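Local structure of SalCYP (Salinispora tropica, 7ABA) at residues G20-F25 / H48-D53; H100-R105 / E226-P231. The protein is a bacterial cytochrome P450, a mostly helical protein that holds heme c in a ligand pocket. One frame throughout, in Å; residues are numbered along the deposited sequence.

From the N terminus the chain first forms strand 22-23, runs through helix 31-41 and returns as strand 46-49, where interaction 1 closes a beta-alpha-beta unit at one outermost strand of the mixed sheet. Interaction 2 opens later, at helix 97-107, and closes only after some 120 mostly helical residues, when the hairpin of strands 226-227 and 230-231 meets that helix. The two loops lie in series, neither nested nor crossed. Their centres are 38 Å apart and their nearest atoms about 24 Å apart, so they do not touch: interaction 1 finishes the sheet edge, whereas interaction 2 joins a hairpin to a helix bearing heme c ligand-pocket residues.

Interaction 1 (G20-F25 / H48-D53)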
ATOM      1  N   GLY B  20      14.846 -24.368   2.282  1.00 91.82           N
ATOM      2  CA  GLY B  20      14.335 -23.446   3.278  1.00 94.29           C
ATOM      3  C   GLY B  20      13.593 -24.154   4.394  1.00 97.83           C
ATOM      4  O   GLY B  20      13.126 -25.284   4.259  1.00 91.87           O
ATOM      5  N   ASP B  21      13.494 -23.468   5.531  1.00 28.57           N
ATOM      6  CA  ASP B  21      12.808 -24.049   6.677  1.00 39.59           C
ATOM      7  C   ASP B  21      11.300 -23.829   6.565  1.00 45.73           C
ATOM      8  O   ASP B  21      10.823 -22.990   5.787  1.00 34.76           O
ATOM      9  CB  ASP B  21      13.337 -23.453   7.984  1.00 29.46           C
ATOM     10  CG  ASP B  21      14.856 -23.528   8.092  1.00 48.90           C
ATOM     11  OD1 ASP B  21      15.473 -24.361   7.391  1.00 52.99           O
ATOM     12  OD2 ASP B  21      15.433 -22.753   8.885  1.00 42.76           O
ATOM     13  N   SER B  22      10.548 -24.618   7.342  1.00 31.64           N
ATOM     14  CA  SER B  22       9.090 -24.509   7.421  1.00 41.13           C
ATOM     15  C   SER B  22       8.708 -24.148   8.850  1.00 20.89           C
ATOM     16  O   SER B  22       8.894 -24.952   9.770  1.00 18.76           O
ATOM     17  CB  SER B  22       8.403 -25.803   6.998  1.00 45.73           C
ATOM     18  OG  SER B  22       6.992 -25.633   7.030  1.00 30.44           O
ATOM     19  N   VAL B  23       8.145 -22.954   9.025  1.00 16.62           N
ATOM     20  CA  VAL B  23       8.009 -22.340  10.339  1.00 19.33           C
ATOM     21  C   VAL B  23       6.570 -21.889  10.532  1.00 16.85           C
ATOM     22  O   VAL B  23       5.842 -21.627   9.574  1.00 16.23           O
ATOM     23  CB  VAL B  23       8.980 -21.147  10.511  1.00 22.27           C
ATOM     24  CG1 VAL B  23      10.421 -21.629  10.475  1.00 36.67           C
ATOM     25  CG2 VAL B  23       8.758 -20.124   9.426  1.00 22.64           C
ATOM     26  N   GLU B  24       6.166 -21.794  11.803  1.00 15.62           N
ATOM     27  CA  GLU B  24       4.830 -21.317  12.166  1.00 15.92           C
ATOM     28  C   GLU B  24       4.829 -19.787  12.167  1.00 14.87           C
ATOM     29  O   GLU B  24       4.799 -19.125  13.205  1.00 15.58           O
ATOM     30  CB  GLU B  24       4.410 -21.873  13.519  1.00 18.28           C
ATOM     31  CG  GLU B  24       3.962 -23.324  13.489  1.00 33.59           C
ATOM     32  CD  GLU B  24       2.558 -23.484  12.931  1.00 34.22           C
ATOM     33  OE1 GLU B  24       2.393 -24.209  11.929  1.00 31.62           O
ATOM     34  OE2 GLU B  24       1.619 -22.879  13.493  1.00 36.73           O
ATOM     35  N   PHE B  25       4.849 -19.230  10.962  1.00 16.55           N
ATOM     36  CA  PHE B  25       5.012 -17.800  10.757  1.00 13.25           C
ATOM     37  C   PHE B  25       3.668 -17.128  10.518  1.00 13.47           C
ATOM     38  O   PHE B  25       2.913 -17.531   9.629  1.00 14.71           O
ATOM     39  CB  PHE B  25       5.942 -17.530   9.577  1.00 11.72           C
ATOM     40  CG  PHE B  25       6.059 -16.081   9.219  1.00 10.16           C
ATOM     41  CD1 PHE B  25       6.731 -15.199  10.047  1.00 15.15           C
ATOM     42  CD2 PHE B  25       5.505 -15.606   8.042  1.00 13.54           C
ATOM     43  CE1 PHE B  25       6.848 -13.862   9.705  1.00 15.11           C
ATOM     44  CE2 PHE B  25       5.610 -14.270   7.697  1.00 15.15           C
ATOM     45  CZ  PHE B  25       6.288 -13.399   8.523  1.00 12.79           C
ATOM     46  N   HIS B  48       8.869 -21.212   3.967  1.00 11.83           N
ATOM     47  CA  HIS B  48       7.505 -21.717   3.996  1.00 11.82           C
ATOM     48  C   HIS B  48       6.919 -21.578   5.391  1.00 13.27           C
ATOM     49  O   HIS B  48       7.586 -21.862   6.392  1.00 16.46           O
ATOM     50  CB  HIS B  48       7.453 -23.183   3.565  1.00 14.18           C
ATOM     51  CG  HIS B  48       6.064 -23.738   3.475  1.00 13.73           C
ATOM     52  ND1 HIS B  48       5.539 -24.588   4.425  1.00 17.51           N
ATOM     53  CD2 HIS B  48       5.085 -23.548   2.560  1.00 13.69           C
ATOM     54  CE1 HIS B  48       4.304 -24.913   4.088  1.00 18.39           C
ATOM     55  NE2 HIS B  48       4.003 -24.290   2.964  1.00 16.06           N
ATOM     56  N   SER B  49       5.666 -21.153   5.453  1.00 13.55           N
ATOM     57  CA  SER B  49       4.941 -21.078   6.707  1.00 12.01           C
ATOM     58  C   SER B  49       3.928 -22.204   6.779  1.00 13.28           C
ATOM     59  O   SER B  49       3.100 -22.361   5.880  1.00 13.46           O
ATOM     60  CB  SER B  49       4.229 -19.737   6.877  1.00 11.34           C
ATOM     61  OG  SER B  49       3.566 -19.726   8.133  1.00 14.46           O
ATOM     62  N   SER B  50       3.981 -22.968   7.862  1.00 15.12           N
ATOM     63  CA  SER B  50       3.008 -24.018   8.110  1.00 18.09           C
ATOM     64  C   SER B  50       1.782 -23.511   8.855  1.00 19.20           C
ATOM     65  O   SER B  50       0.875 -24.298   9.136  1.00 23.44           O
ATOM     66  CB  SER B  50       3.667 -25.149   8.906  1.00 19.96           C
ATOM     67  OG  SER B  50       4.199 -24.657  10.123  1.00 21.45           O
ATOM     68  N   ARG B  51       1.730 -22.224   9.184  1.00 15.73           N
ATOM     69  CA  ARG B  51       0.665 -21.705  10.031  1.00 26.07           C
ATOM     70  C   ARG B  51      -0.638 -21.566   9.253  1.00 23.99           C
ATOM     71  O   ARG B  51      -0.654 -21.102   8.110  1.00 19.90           O
ATOM     72  CB  ARG B  51       1.075 -20.355  10.621  1.00 25.63           C
ATOM     73  CG  ARG B  51       0.024 -19.731  11.506  1.00 33.18           C
ATOM     74  CD  ARG B  51       0.637 -19.002  12.683  1.00 48.71           C
ATOM     75  NE  ARG B  51      -0.299 -18.029  13.234  1.00 55.96           N
ATOM     76  CZ  ARG B  51      -0.268 -17.566  14.478  1.00 60.43           C
ATOM     77  NH1 ARG B  51       0.653 -17.990  15.336  1.00 53.13           N
ATOM     78  NH2 ARG B  51      -1.175 -16.679  14.868  1.00 66.79           N
ATOM     79  N   GLY B  52      -1.737 -21.979   9.886  1.00 24.58           N
ATOM     80  CA  GLY B  52      -3.035 -21.891   9.237  1.00 27.45           C
ATOM     81  C   GLY B  52      -3.083 -22.797   8.022  1.00 20.12           C
ATOM     82  O   GLY B  52      -2.659 -23.958   8.068  1.00 22.66           O
ATOM     83  N   ASP B  53      -3.605 -22.265   6.915  1.00 25.88           N
ATOM     84  CA  ASP B  53      -3.661 -23.016   5.662  1.00 34.23           C
ATOM     85  C   ASP B  53      -2.294 -23.168   5.008  1.00 24.61           C
ATOM     86  O   ASP B  53      -2.165 -23.942   4.051  1.00 24.27           O
ATOM     87  CB  ASP B  53      -4.620 -22.326   4.690  1.00 37.84           C
ATOM     88  CG  ASP B  53      -6.042 -22.272   5.218  1.00 39.28           C
ATOM     89  OD1 ASP B  53      -6.433 -23.203   5.951  1.00 41.01           O
ATOM     90  OD2 ASP B  53      -6.761 -21.301   4.908  1.00 51.29           O
TER
HETATM   91  O   HOH W   1       6.402 -25.961  11.310  1.00 23.83           O
HETATM   92  O   HOH W   2      -1.019 -23.246  12.658  1.00 34.92           O
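Ser-22 and His-48 form a parallel bridge with their side chains on the same sheet face, and both first torsions place the outer group anti to the backbone N (chi1 near 180° in each). Ser-22 OG thereby comes to the imidazole edge, in the ring plane, 3.2 Å from His-48 ND1; this is a hydrogen bond in which either partner could donate. The ring also meets Trp-56.

Alternating backbone bonds establish the register: His-48 N reaches Asp-21 O, Val-23 N lies 2.9 Å from His-48 O, and Ser-50 N lies 2.9 Å from Val-23 O. The last donor stands above the carbonyl plane, at the point where strand 46-49 gives way to a turn. On the face that carries Val-23 and Ser-49, Val-23 CG2 lies 3.7 Å from His-48 O.

At the end of the strand pairing, serine hydroxyls take over. Ser-49 OG donates to Phe-25 O at 2.7 Å, in the carbonyl plane and on a lone pair, while accepting from Arg-51 N in an ST turn. The Phe-25 ring leads away from 48-53, with Ser-49 CB at its edge, and meets Tyr-34 of helix 31-41 and Phe-47 edge-to-face. Glu-24, centre of an inverse gamma turn, bends at chi2 (-77°), bringing its carboxylate back towards 48-53; Ser-50 OG donates to Glu-24 OE1 at 2.6 Å, on the anti side. A water donates to both Ser-50 OG and Ser-22 O, and another joins Glu-24 OE2 to Gly-52 N. Glu-24 and Arg-51 cross at about a right angle, but Glu-24 OE2 remains 5.2 Å from Arg-51 NE.

The chemistry is thus that of a short parallel edge pairing prolonged by hydroxyl bonds and water bridges: Ser-49 fastens two turns through donor and acceptor roles, whereas the Glu-24 carboxylate relies on hydroxyl and water rather than a direct salt bridge with Arg-51.

Interaction 2 (H100-R105 / E226-P231); sequences HNEWRR and EIDGTP. With HEC (heme c), chain D.
Glu-226 approaches Glu-102 through its backbone, but Glu-226 O is hydrogen-bonded to Arg-106 and its carboxylate stays apart from that of Glu-102. Next comes Ile-227, the apolar centre of the contact. Its CG1 lies beside the backbone N (chi1 -62°), from where the branch crosses one face of the Trp-103 indole. Ile-227 CD1 sits 3.9 Å from the centroid of the Trp-103 five-membered ring and only 9° off its normal, a CH-pi contact. Ile-227 CG2 comes within 3.7 Å of Trp-103 NE1, and Ile-227 CD1 also touches Glu-102 CB at 3.8 Å.

At Asp-228, in the type I' turn from Ile-227 to Thr-230, the backbone N donates to Glu-102 OE1 at 2.8 Å with an angle of 157° at the hydrogen. The oxygen is met on its syn side. Asp-228 OD1 lies 3.5 Å from Glu-102 OE1; this like-charge approach is probably eased by Arg-98, in a salt bridge with Asp-228, while Thr-99 hydrogen-bonds to the same OD1 and Arg-106 pairs with Glu-102.

The same helix supplies His-100 NE2 and Arg-104 NH1, each donating to heme c O1D at 2.7 Å. Chemically, helix 97-107 therefore has two jobs: an indole face and a carboxylate receive the hairpin, while an imidazole and a guanidinium grip one propionate oxygen, whose negative charge they would be expected to stabilise.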
ATOM      1  N   HIS B 100      -8.664  -7.505 -17.375  1.00  9.26           N
ATOM      2  CA  HIS B 100      -7.970  -6.594 -16.485  1.00  8.62           C
ATOM      3  C   HIS B 100      -7.416  -5.403 -17.246  1.00  8.36           C
ATOM      4  O   HIS B 100      -7.530  -4.264 -16.792  1.00  8.13           O
ATOM      5  CB  HIS B 100      -6.847  -7.316 -15.763  1.00  8.35           C
ATOM      6  CG  HIS B 100      -6.032  -6.408 -14.907  1.00  8.56           C
ATOM      7  ND1 HIS B 100      -4.843  -5.855 -15.330  1.00  8.84           N
ATOM      8  CD2 HIS B 100      -6.264  -5.912 -13.669  1.00  7.62           C
ATOM      9  CE1 HIS B 100      -4.361  -5.079 -14.372  1.00 10.25           C
ATOM     10  NE2 HIS B 100      -5.205  -5.097 -13.355  1.00  7.03           N
ATOM     11  N   ASN B 101      -6.810  -5.650 -18.408  1.00  8.69           N
ATOM     12  CA  ASN B 101      -6.257  -4.556 -19.199  1.00  8.55           C
ATOM     13  C   ASN B 101      -7.349  -3.587 -19.625  1.00  8.93           C
ATOM     14  O   ASN B 101      -7.124  -2.374 -19.687  1.00 12.20           O
ATOM     15  CB  ASN B 101      -5.518  -5.119 -20.415  1.00 10.11           C
ATOM     16  CG  ASN B 101      -4.833  -4.048 -21.234  1.00 13.12           C
ATOM     17  OD1 ASN B 101      -5.140  -3.857 -22.406  1.00 22.67           O
ATOM     18  ND2 ASN B 101      -3.908  -3.337 -20.613  1.00 17.74           N
ATOM     19  N   GLU B 102      -8.540  -4.105 -19.936  1.00  9.80           N
ATOM     20  CA  GLU B 102      -9.657  -3.234 -20.290  1.00  9.47           C
ATOM     21  C   GLU B 102     -10.027  -2.321 -19.131  1.00  9.09           C
ATOM     22  O   GLU B 102     -10.215  -1.113 -19.315  1.00 11.06           O
ATOM     23  CB  GLU B 102     -10.863  -4.067 -20.715  1.00 12.99           C
ATOM     24  CG  GLU B 102     -10.955  -4.325 -22.198  1.00 38.36           C
ATOM     25  CD  GLU B 102     -12.327  -4.834 -22.581  1.00 46.79           C
ATOM     26  OE1 GLU B 102     -12.711  -5.914 -22.092  1.00 54.68           O
ATOM     27  OE2 GLU B 102     -13.034  -4.138 -23.339  1.00 53.70           O
ATOM     28  N   TRP B 103     -10.138  -2.880 -17.923  1.00  9.11           N
ATOM     29  CA  TRP B 103     -10.435  -2.053 -16.756  1.00  9.68           C
ATOM     30  C   TRP B 103      -9.378  -0.972 -16.564  1.00 12.16           C
ATOM     31  O   TRP B 103      -9.708   0.179 -16.278  1.00  8.74           O
ATOM     32  CB  TRP B 103     -10.531  -2.911 -15.493  1.00 12.06           C
ATOM     33  CG  TRP B 103     -11.832  -3.618 -15.325  1.00 11.42           C
ATOM     34  CD1 TRP B 103     -12.075  -4.943 -15.516  1.00 14.67           C
ATOM     35  CD2 TRP B 103     -13.080  -3.033 -14.917  1.00 11.82           C
ATOM     36  NE1 TRP B 103     -13.403  -5.224 -15.264  1.00 13.12           N
ATOM     37  CE2 TRP B 103     -14.038  -4.066 -14.895  1.00 12.80           C
ATOM     38  CE3 TRP B 103     -13.478  -1.735 -14.577  1.00 13.09           C
ATOM     39  CZ2 TRP B 103     -15.375  -3.844 -14.538  1.00 13.96           C
ATOM     40  CZ3 TRP B 103     -14.809  -1.517 -14.223  1.00 13.65           C
ATOM     41  CH2 TRP B 103     -15.737  -2.569 -14.210  1.00 13.33           C
ATOM     42  N   ARG B 104      -8.103  -1.326 -16.717  1.00  8.44           N
ATOM     43  CA  ARG B 104      -7.037  -0.342 -16.551  1.00 10.83           C
ATOM     44  C   ARG B 104      -7.094   0.721 -17.646  1.00 10.10           C
ATOM     45  O   ARG B 104      -6.858   1.905 -17.378  1.00 10.26           O
ATOM     46  CB  ARG B 104      -5.679  -1.046 -16.532  1.00 10.86           C
ATOM     47  CG  ARG B 104      -5.440  -1.966 -15.313  1.00 11.91           C
ATOM     48  CD  ARG B 104      -5.401  -1.220 -13.975  1.00 12.99           C
ATOM     49  NE  ARG B 104      -4.330  -0.220 -13.918  1.00 13.55           N
ATOM     50  CZ  ARG B 104      -3.253  -0.270 -13.130  1.00 15.28           C
ATOM     51  NH1 ARG B 104      -3.052  -1.272 -12.281  1.00  9.78           N
ATOM     52  NH2 ARG B 104      -2.356   0.711 -13.190  1.00 16.13           N
ATOM     53  N   ARG B 105      -7.443   0.330 -18.877  1.00  9.32           N
ATOM     54  CA  ARG B 105      -7.649   1.326 -19.925  1.00 11.19           C
ATOM     55  C   ARG B 105      -8.762   2.303 -19.564  1.00 10.78           C
ATOM     56  O   ARG B 105      -8.624   3.513 -19.776  1.00 12.41           O
ATOM     57  CB  ARG B 105      -7.985   0.653 -21.248  1.00 10.03           C
ATOM     58  CG  ARG B 105      -6.846  -0.018 -21.949  1.00 16.08           C
ATOM     59  CD  ARG B 105      -7.377  -0.612 -23.234  1.00 16.00           C
ATOM     60  NE  ARG B 105      -6.344  -1.268 -24.011  1.00 20.49           N
ATOM     61  CZ  ARG B 105      -6.589  -2.046 -25.057  1.00 35.71           C
ATOM     62  NH1 ARG B 105      -7.838  -2.269 -25.450  1.00 42.81           N
ATOM     63  NH2 ARG B 105      -5.585  -2.608 -25.708  1.00 29.66           N
ATOM     64  N   GLU B 226     -17.828  -0.113 -21.529  1.00 15.63           N
ATOM     65  CA  GLU B 226     -17.953  -1.523 -21.863  1.00 19.68           C
ATOM     66  C   GLU B 226     -16.719  -2.276 -21.387  1.00 24.60           C
ATOM     67  O   GLU B 226     -15.595  -1.764 -21.461  1.00 20.72           O
ATOM     68  CB  GLU B 226     -18.135  -1.725 -23.364  1.00 21.37           C
ATOM     69  CG  GLU B 226     -19.476  -1.253 -23.855  1.00 28.78           C
ATOM     70  CD  GLU B 226     -19.744  -1.680 -25.279  1.00 44.80           C
ATOM     71  OE1 GLU B 226     -18.777  -2.066 -25.970  1.00 45.34           O
ATOM     72  OE2 GLU B 226     -20.917  -1.640 -25.701  1.00 53.54           O
ATOM     73  N   ILE B 227     -16.949  -3.475 -20.858  1.00 18.23           N
ATOM     74  CA  ILE B 227     -15.900  -4.430 -20.526  1.00 19.17           C
ATOM     75  C   ILE B 227     -16.324  -5.763 -21.115  1.00 32.94           C
ATOM     76  O   ILE B 227     -17.455  -6.207 -20.892  1.00 27.44           O
ATOM     77  CB  ILE B 227     -15.688  -4.577 -19.008  1.00 22.51           C
ATOM     78  CG1 ILE B 227     -15.234  -3.256 -18.380  1.00 22.30           C
ATOM     79  CG2 ILE B 227     -14.697  -5.709 -18.727  1.00 25.85           C
ATOM     80  CD1 ILE B 227     -13.792  -2.867 -18.694  1.00 18.28           C
ATOM     81  N   ASP B 228     -15.427  -6.401 -21.858  1.00 22.94           N
ATOM     82  CA  ASP B 228     -15.731  -7.692 -22.467  1.00 34.94           C
ATOM     83  C   ASP B 228     -16.924  -7.581 -23.409  1.00 46.21           C
ATOM     84  O   ASP B 228     -17.715  -8.518 -23.540  1.00 34.59           O
ATOM     85  CB  ASP B 228     -15.994  -8.768 -21.405  1.00 33.30           C
ATOM     86  CG  ASP B 228     -14.743  -9.160 -20.638  1.00 46.73           C
ATOM     87  OD1 ASP B 228     -13.645  -9.148 -21.236  1.00 53.60           O
ATOM     88  OD2 ASP B 228     -14.863  -9.495 -19.440  1.00 45.28           O
ATOM     89  N   GLY B 229     -17.073  -6.418 -24.044  1.00 40.77           N
ATOM     90  CA  GLY B 229     -18.084  -6.208 -25.056  1.00 36.95           C
ATOM     91  C   GLY B 229     -19.470  -5.872 -24.548  1.00 33.32           C
ATOM     92  O   GLY B 229     -20.358  -5.619 -25.372  1.00 33.22           O
ATOM     93  N   THR B 230     -19.695  -5.869 -23.239  1.00 28.60           N
ATOM     94  CA  THR B 230     -21.001  -5.549 -22.686  1.00 32.54           C
ATOM     95  C   THR B 230     -20.875  -4.446 -21.651  1.00 22.12           C
ATOM     96  O   THR B 230     -19.788  -4.209 -21.108  1.00 20.66           O
ATOM     97  CB  THR B 230     -21.677  -6.775 -22.049  1.00 40.86           C
ATOM     98  OG1 THR B 230     -20.913  -7.231 -20.923  1.00 35.65           O
ATOM     99  CG2 THR B 230     -21.819  -7.897 -23.073  1.00 43.90           C
ATOM    100  N   PRO B 231     -21.973  -3.749 -21.358  1.00 23.41           N
ATOM    101  CA  PRO B 231     -21.916  -2.664 -20.376  1.00 25.08           C
ATOM    102  C   PRO B 231     -21.445  -3.159 -19.019  1.00 16.55           C
ATOM    103  O   PRO B 231     -21.699  -4.301 -18.625  1.00 18.50           O
ATOM    104  CB  PRO B 231     -23.367  -2.168 -20.314  1.00 24.38           C
ATOM    105  CG  PRO B 231     -23.963  -2.587 -21.619  1.00 28.26           C
ATOM    106  CD  PRO B 231     -23.316  -3.885 -21.947  1.00 29.15           C
TER
HETATM  107 FE   HEC D 501      -2.149   1.294  -4.561  1.00 16.33          FE
HETATM  108  CHA HEC D 501      -2.512  -1.688  -6.245  1.00  6.48           C
HETATM  109  CHB HEC D 501       0.719   0.083  -3.116  1.00  9.11           C
HETATM  110  CHC HEC D 501      -1.735   4.279  -2.979  1.00 10.46           C
HETATM  111  CHD HEC D 501      -5.205   2.384  -5.748  1.00  8.47           C
HETATM  112  NA  HEC D 501      -1.116  -0.479  -4.627  1.00  4.77           N
HETATM  113  C1A HEC D 501      -1.405  -1.558  -5.448  1.00  6.57           C
HETATM  114  C2A HEC D 501      -0.335  -2.528  -5.321  1.00  7.58           C
HETATM  115  C3A HEC D 501       0.564  -2.031  -4.461  1.00  5.25           C
HETATM  116  C4A HEC D 501       0.092  -0.737  -4.012  1.00  7.73           C
HETATM  117  CMA HEC D 501       1.876  -2.721  -4.005  1.00  3.99           C
HETATM  118  CAA HEC D 501      -0.254  -3.889  -6.066  1.00  8.70           C
HETATM  119  CBA HEC D 501      -1.002  -4.981  -5.295  1.00  8.04           C
HETATM  120  CGA HEC D 501      -0.951  -6.317  -6.003  1.00 11.53           C
HETATM  121  O1A HEC D 501      -1.666  -7.265  -5.554  1.00  7.95           O
HETATM  122  O2A HEC D 501      -0.213  -6.448  -7.012  1.00  9.35           O
HETATM  123  NB  HEC D 501      -0.797   2.017  -3.263  1.00  4.52           N
HETATM  124  C1B HEC D 501       0.339   1.374  -2.812  1.00  6.55           C
HETATM  125  C2B HEC D 501       1.056   2.275  -1.938  1.00  4.13           C
HETATM  126  C3B HEC D 501       0.375   3.439  -1.930  1.00  4.34           C
HETATM  127  C4B HEC D 501      -0.803   3.295  -2.747  1.00  7.43           C
HETATM  128  CMB HEC D 501       2.376   1.898  -1.226  1.00  5.31           C
HETATM  129  CAB HEC D 501       0.640   4.743  -1.167  1.00  3.64           C
HETATM  130  CBB HEC D 501       2.109   5.142  -1.061  1.00  7.09           C
HETATM  131  NC  HEC D 501      -3.297   3.001  -4.370  1.00  4.45           N
HETATM  132  C1C HEC D 501      -2.867   4.152  -3.746  1.00  6.53           C
HETATM  133  C2C HEC D 501      -3.859   5.176  -3.961  1.00  8.06           C
HETATM  134  C3C HEC D 501      -4.811   4.670  -4.764  1.00  5.12           C
HETATM  135  C4C HEC D 501      -4.478   3.282  -5.011  1.00  4.70           C
HETATM  136  CMC HEC D 501      -3.703   6.623  -3.458  1.00  8.28           C
HETATM  137  CAC HEC D 501      -6.064   5.385  -5.302  1.00  7.14           C
HETATM  138  CBC HEC D 501      -5.673   6.713  -5.970  1.00 41.93           C
HETATM  139  ND  HEC D 501      -3.601   0.488  -5.793  1.00  5.00           N
HETATM  140  C1D HEC D 501      -4.792   1.130  -6.122  1.00  7.51           C
HETATM  141  C2D HEC D 501      -5.578   0.241  -6.945  1.00  5.54           C
HETATM  142  C3D HEC D 501      -4.743  -1.022  -7.100  1.00  5.61           C
HETATM  143  C4D HEC D 501      -3.535  -0.780  -6.356  1.00  8.98           C
HETATM  144  CMD HEC D 501      -6.965   0.525  -7.535  1.00  6.15           C
HETATM  145  CAD HEC D 501      -5.091  -2.301  -7.889  1.00  7.48           C
HETATM  146  CBD HEC D 501      -4.593  -2.112  -9.313  1.00  7.85           C
HETATM  147  CGD HEC D 501      -4.811  -3.372 -10.132  1.00  9.81           C
HETATM  148  O1D HEC D 501      -4.639  -3.322 -11.379  1.00 12.14           O
HETATM  149  O2D HEC D 501      -5.142  -4.419  -9.528  1.00 11.83           O